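Local coordinates for protein type I polyketide synthase PikAII (Streptomyces venezuelae, PDB 3QP9) that serves as a C2-type ketoreductase domain of a modular polyketide synthase, probably epimerising the alpha-carbon of the growing chain rather than reducing its ketone, at residues V439-W444 / A469-A474; L68-G73 / A200-L205. One frame throughout, in Å; residues are numbered along the deposited sequence.

Contact 1. Residues V439-W444 / A469-A474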
loop_
_atom_site.group_PDB
_atom_site.type_symbol
_atom_site.label_atom_id
_atom_site.label_comp_id
_atom_site.label_asym_id
_atom_site.label_seq_id
_atom_site.Cartn_x
_atom_site.Cartn_y
_atom_site.Cartn_z
ATOM N N VAL A 439 8.305 2.782 5.993
ATOM C CA VAL A 439 8.496 1.585 6.819
ATOM C C VAL A 439 7.146 0.906 7.157
ATOM O O VAL A 439 6.242 1.512 7.771
ATOM C CB VAL A 439 9.249 1.901 8.105
ATOM C CG1 VAL A 439 9.427 0.652 8.876
ATOM C CG2 VAL A 439 10.716 2.487 7.764
ATOM N N ALA A 440 6.986 -0.368 6.779
ATOM C CA ALA A 440 5.684 -1.042 7.021
ATOM C C ALA A 440 5.809 -1.801 8.325
ATOM O O ALA A 440 6.476 -2.776 8.395
ATOM C CB ALA A 440 5.393 -2.003 5.905
ATOM N N TRP A 441 5.077 -1.407 9.349
ATOM C CA TRP A 441 5.220 -1.953 10.688
ATOM C C TRP A 441 4.137 -2.929 11.033
ATOM O O TRP A 441 2.980 -2.833 10.570
ATOM C CB TRP A 441 5.067 -0.832 11.691
ATOM C CG TRP A 441 6.106 0.270 11.619
ATOM C CD1 TRP A 441 5.943 1.531 11.071
ATOM C CD2 TRP A 441 7.388 0.299 12.285
ATOM N NE1 TRP A 441 7.068 2.290 11.290
ATOM C CE2 TRP A 441 7.939 1.588 12.085
ATOM C CE3 TRP A 441 8.093 -0.637 13.049
ATOM C CZ2 TRP A 441 9.228 1.972 12.598
ATOM C CZ3 TRP A 441 9.360 -0.257 13.611
ATOM C CH2 TRP A 441 9.932 1.002 13.319
ATOM N N SER A 442 4.504 -3.903 11.854
ATOM C CA SER A 442 3.505 -4.658 12.520
ATOM C C SER A 442 3.117 -3.866 13.747
ATOM O O SER A 442 3.842 -2.972 14.136
ATOM C CB SER A 442 4.024 -6.092 12.860
ATOM O OG SER A 442 5.064 -6.050 13.782
ATOM N N PRO A 443 1.956 -4.177 14.376
ATOM C CA PRO A 443 1.551 -3.296 15.495
ATOM C C PRO A 443 2.496 -3.207 16.675
ATOM O O PRO A 443 3.044 -4.206 17.126
ATOM C CB PRO A 443 0.207 -3.943 15.963
ATOM C CG PRO A 443 -0.405 -4.506 14.661
ATOM C CD PRO A 443 0.869 -5.059 13.943
ATOM N N TRP A 444 2.583 -2.011 17.249
ATOM C CA TRP A 444 3.397 -1.731 18.440
ATOM C C TRP A 444 2.614 -2.006 19.719
ATOM O O TRP A 444 1.403 -1.777 19.770
ATOM C CB TRP A 444 3.709 -0.271 18.456
ATOM C CG TRP A 444 4.723 0.170 17.406
ATOM C CD1 TRP A 444 4.891 -0.332 16.107
ATOM C CD2 TRP A 444 5.643 1.259 17.527
ATOM N NE1 TRP A 444 5.878 0.382 15.463
ATOM C CE2 TRP A 444 6.356 1.348 16.299
ATOM C CE3 TRP A 444 5.941 2.167 18.562
ATOM C CZ2 TRP A 444 7.359 2.318 16.067
ATOM C CZ3 TRP A 444 6.953 3.121 18.338
ATOM C CH2 TRP A 444 7.640 3.198 17.093
ATOM N N ALA A 469 10.845 0.878 22.200
ATOM C CA ALA A 469 12.287 1.067 22.184
ATOM C C ALA A 469 13.022 0.276 21.085
ATOM O O ALA A 469 13.923 0.821 20.394
ATOM C CB ALA A 469 12.856 0.653 23.563
ATOM N N THR A 470 12.751 -1.038 21.041
ATOM C CA THR A 470 13.262 -1.923 20.017
ATOM C C THR A 470 12.847 -1.505 18.600
ATOM O O THR A 470 13.709 -1.459 17.715
ATOM C CB THR A 470 12.823 -3.363 20.298
ATOM O OG1 THR A 470 13.202 -3.627 21.641
ATOM C CG2 THR A 470 13.529 -4.349 19.398
ATOM N N ALA A 471 11.576 -1.156 18.424
ATOM C CA ALA A 471 11.052 -0.714 17.131
ATOM C C ALA A 471 11.811 0.542 16.695
ATOM O O ALA A 471 12.179 0.697 15.524
ATOM C CB ALA A 471 9.516 -0.438 17.208
ATOM N N LEU A 472 12.037 1.476 17.619
ATOM C CA LEU A 472 12.661 2.728 17.184
ATOM C C LEU A 472 14.116 2.465 16.851
ATOM O O LEU A 472 14.657 3.114 15.996
ATOM C CB LEU A 472 12.534 3.871 18.217
ATOM C CG LEU A 472 11.118 4.422 18.307
ATOM C CD1 LEU A 472 10.857 5.248 19.612
ATOM C CD2 LEU A 472 10.782 5.227 17.042
ATOM N N THR A 473 14.767 1.518 17.528
ATOM C CA THR A 473 16.138 1.169 17.150
ATOM C C THR A 473 16.121 0.534 15.745
ATOM O O THR A 473 16.979 0.816 14.944
ATOM C CB THR A 473 16.785 0.223 18.221
ATOM O OG1 THR A 473 16.821 0.920 19.458
ATOM C CG2 THR A 473 18.251 -0.161 17.837
ATOM N N ALA A 474 15.111 -0.290 15.447
ATOM C CA ALA A 474 15.020 -0.904 14.122
ATOM C C ALA A 474 14.817 0.185 13.074
ATOM O O ALA A 474 15.404 0.144 12.001
ATOM C CB ALA A 474 13.886 -1.910 14.102
#

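Contact 2. Residues L68-G73 / A200-L205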
loop_
_atom_site.group_PDB
_atom_site.type_symbol
_atom_site.label_atom_id
_atom_site.label_comp_id
_atom_site.label_asym_id
_atom_site.label_seq_id
_atom_site.Cartn_x
_atom_site.Cartn_y
_atom_site.Cartn_z
ATOM N N LEU A 68 -8.634 -6.105 -25.639
ATOM C CA LEU A 68 -9.414 -7.193 -26.247
ATOM C C LEU A 68 -8.705 -7.872 -27.391
ATOM O O LEU A 68 -8.818 -9.101 -27.547
ATOM C CB LEU A 68 -10.850 -6.790 -26.657
ATOM C CG LEU A 68 -11.656 -5.704 -25.965
ATOM C CD1 LEU A 68 -13.046 -5.737 -26.589
ATOM C CD2 LEU A 68 -11.752 -5.931 -24.487
ATOM N N ALA A 69 -7.919 -7.124 -28.180
ATOM C CA ALA A 69 -7.195 -7.814 -29.241
ATOM C C ALA A 69 -6.266 -8.871 -28.639
ATOM O O ALA A 69 -6.253 -10.013 -29.098
ATOM C CB ALA A 69 -6.421 -6.821 -30.162
ATOM N N ALA A 70 -5.521 -8.522 -27.575
ATOM C CA ALA A 70 -4.629 -9.527 -26.956
ATOM C C ALA A 70 -5.350 -10.736 -26.409
ATOM O O ALA A 70 -4.897 -11.876 -26.595
ATOM C CB ALA A 70 -3.753 -8.899 -25.875
ATOM N N LEU A 71 -6.483 -10.498 -25.746
ATOM C CA LEU A 71 -7.273 -11.600 -25.218
ATOM C C LEU A 71 -7.812 -12.482 -26.378
ATOM O O LEU A 71 -7.739 -13.725 -26.329
ATOM C CB LEU A 71 -8.457 -11.069 -24.405
ATOM C CG LEU A 71 -8.230 -10.278 -23.105
ATOM C CD1 LEU A 71 -9.462 -9.627 -22.720
ATOM C CD2 LEU A 71 -7.896 -11.218 -22.036
ATOM N N SER A 72 -8.362 -11.823 -27.400
ATOM C CA SER A 72 -8.839 -12.520 -28.594
ATOM C C SER A 72 -7.692 -13.326 -29.169
ATOM O O SER A 72 -7.809 -14.556 -29.320
ATOM C CB SER A 72 -9.390 -11.519 -29.645
ATOM O OG SER A 72 -10.637 -10.947 -29.241
ATOM N N GLY A 73 -6.563 -12.639 -29.449
ATOM C CA GLY A 73 -5.389 -13.266 -30.022
ATOM C C GLY A 73 -4.913 -14.370 -29.123
ATOM O O GLY A 73 -4.429 -15.363 -29.617
ATOM N N ALA A 200 3.185 0.559 -21.534
ATOM C CA ALA A 200 2.625 -0.824 -21.751
ATOM C C ALA A 200 2.186 -1.115 -23.191
ATOM O O ALA A 200 1.215 -0.531 -23.672
ATOM C CB ALA A 200 1.494 -1.119 -20.763
ATOM N N ASP A 201 2.928 -2.008 -23.852
ATOM C CA ASP A 201 2.838 -2.269 -25.296
ATOM C C ASP A 201 2.286 -3.636 -25.614
ATOM O O ASP A 201 1.926 -4.352 -24.697
ATOM C CB ASP A 201 4.228 -2.109 -25.935
ATOM C CG ASP A 201 5.233 -3.173 -25.471
ATOM O OD1 ASP A 201 4.830 -4.035 -24.637
ATOM O OD2 ASP A 201 6.405 -3.156 -25.954
ATOM N N ARG A 202 2.231 -4.042 -26.893
ATOM C CA ARG A 202 1.558 -5.309 -27.247
ATOM C C ARG A 202 2.206 -6.588 -26.713
ATOM O O ARG A 202 1.495 -7.491 -26.266
ATOM C CB ARG A 202 1.259 -5.437 -28.746
ATOM C CG ARG A 202 0.514 -6.740 -29.241
ATOM C CD ARG A 202 -0.819 -7.088 -28.428
ATOM N NE ARG A 202 -1.904 -7.665 -29.248
ATOM C CZ ARG A 202 -1.863 -8.853 -29.875
ATOM N NH1 ARG A 202 -0.773 -9.618 -29.807
ATOM N NH2 ARG A 202 -2.891 -9.281 -30.608
ATOM N N ALA A 203 3.535 -6.688 -26.795
ATOM C CA ALA A 203 4.280 -7.770 -26.127
ATOM C C ALA A 203 3.969 -7.862 -24.619
ATOM O O ALA A 203 3.855 -8.947 -24.105
ATOM C CB ALA A 203 5.803 -7.636 -26.358
ATOM N N ALA A 204 3.777 -6.745 -23.930
ATOM C CA ALA A 204 3.380 -6.774 -22.524
ATOM C C ALA A 204 1.911 -7.350 -22.346
ATOM O O ALA A 204 1.633 -8.084 -21.373
ATOM C CB ALA A 204 3.500 -5.355 -21.913
ATOM N N LEU A 205 0.986 -7.040 -23.268
ATOM C CA LEU A 205 -0.413 -7.477 -23.074
ATOM C C LEU A 205 -0.522 -8.973 -23.405
ATOM O O LEU A 205 -1.303 -9.679 -22.822
ATOM C CB LEU A 205 -1.402 -6.628 -23.891
ATOM C CG LEU A 205 -1.427 -5.122 -23.496
ATOM C CD1 LEU A 205 -2.024 -4.360 -24.672
ATOM C CD2 LEU A 205 -2.241 -4.773 -22.201
#

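Contact 1. Residues V439-W444 / A469-A474
The methyl of A471 wedges between two tryptophans. Its CB lies over the six-membered ring of W444, 3.9 Å from the centroid and 22° off the ring normal, a CH-pi contact, and also meets CZ3 of W441 at 3.6 Å. The short side chain of alanine lets the helix backbone lie close to both indoles. The outer corner of W441 meets backbone as well, its CH2 carbon sitting 3.2 Å from A471 O, with that oxygen near the plane of the ring. The edge of W444, at NE1, sits 3.3 Å above one face of W441, near its rim, and V439 CG1 lies against the opposite face. With CG of W444 anti to the carbonyl carbon (chi1 -72°), its ring reaches across to the helix.

W444 itself is partly exposed, and L472 gives it a slighter contact, at the edge alone: the side chains cross at about a right angle, with L472 CD2 3.7 Å from W444 CH2. Helix 468-481 thus packs on the C-terminal end of strand 435-441, consistent with a Rossmann-type ketoreductase fold, next to strand 485-488, while helix 262-274 touches both W444 and L472.

Contact 2. Residues L68-G73 / A200-L205
A70 and L205 face each other where the two helices come nearest, and their contact is purely apolar. The two CB atoms are 3.8 Å apart and the CA atoms 6.1 Å. Alanine suits this place because its short methyl permits such an approach, while L205, with CG turned anti to its own carbonyl carbon (chi1 -62°), offers mainly its CB here and sends its branches elsewhere. This is helix-helix packing, with helix 65-73 lying on strands 51-57 and 77-83, consistent with the structural subdomain.

The second kind of contact is the flat guanidinium of R202 laid against helix backbone. Its chain, bent at chi2 and chi3, carries the group across to helix 65-73, where A70 CA lies 3.7 Å above its plane, near the edge of the group rather than over its centre. R202 NH2 ends 3.8 Å from A69 O, too far for a hydrogen bond, and 4.7 Å from the bare CA of G73, whose lack of a side chain suits the neighbourhood of this wide group. The charge is answered on its own helix instead, by a salt bridge from R202 NH1 to D206 OD1.

Polar bonds within each segment cap or brace its helix. D201 caps the N-terminal end of helix 202-212: OD1 accepts from A204 N at 3.0 Å, with an N-H...O angle of 153°. S72 OG adds a second bond to L68 O, which also receives S72 N.

Altogether, shape and apolar contact join the helices, while the arginine's charge is paired within helix 202-212.

In the fold
The contacts lie on opposite sides of the chain's centre, with their own centres 43 Å apart and nearest atoms about 27 Å apart, and share no helix or strand. Both segments of contact 2 precede those of contact 1 in the chain. Contact 2 joins helices 65-73 and 202-212 in the N-terminal part that in modular ketoreductases forms the structural subdomain. Contact 1 lies in the C-terminal part, where segment 439-444 lies in the KR domain, consistent with the catalytic subdomain of Rossmann type. One contact packs a helix on a strand end, the other a helix on a helix, each within its own half, and neither directly joins the two halves.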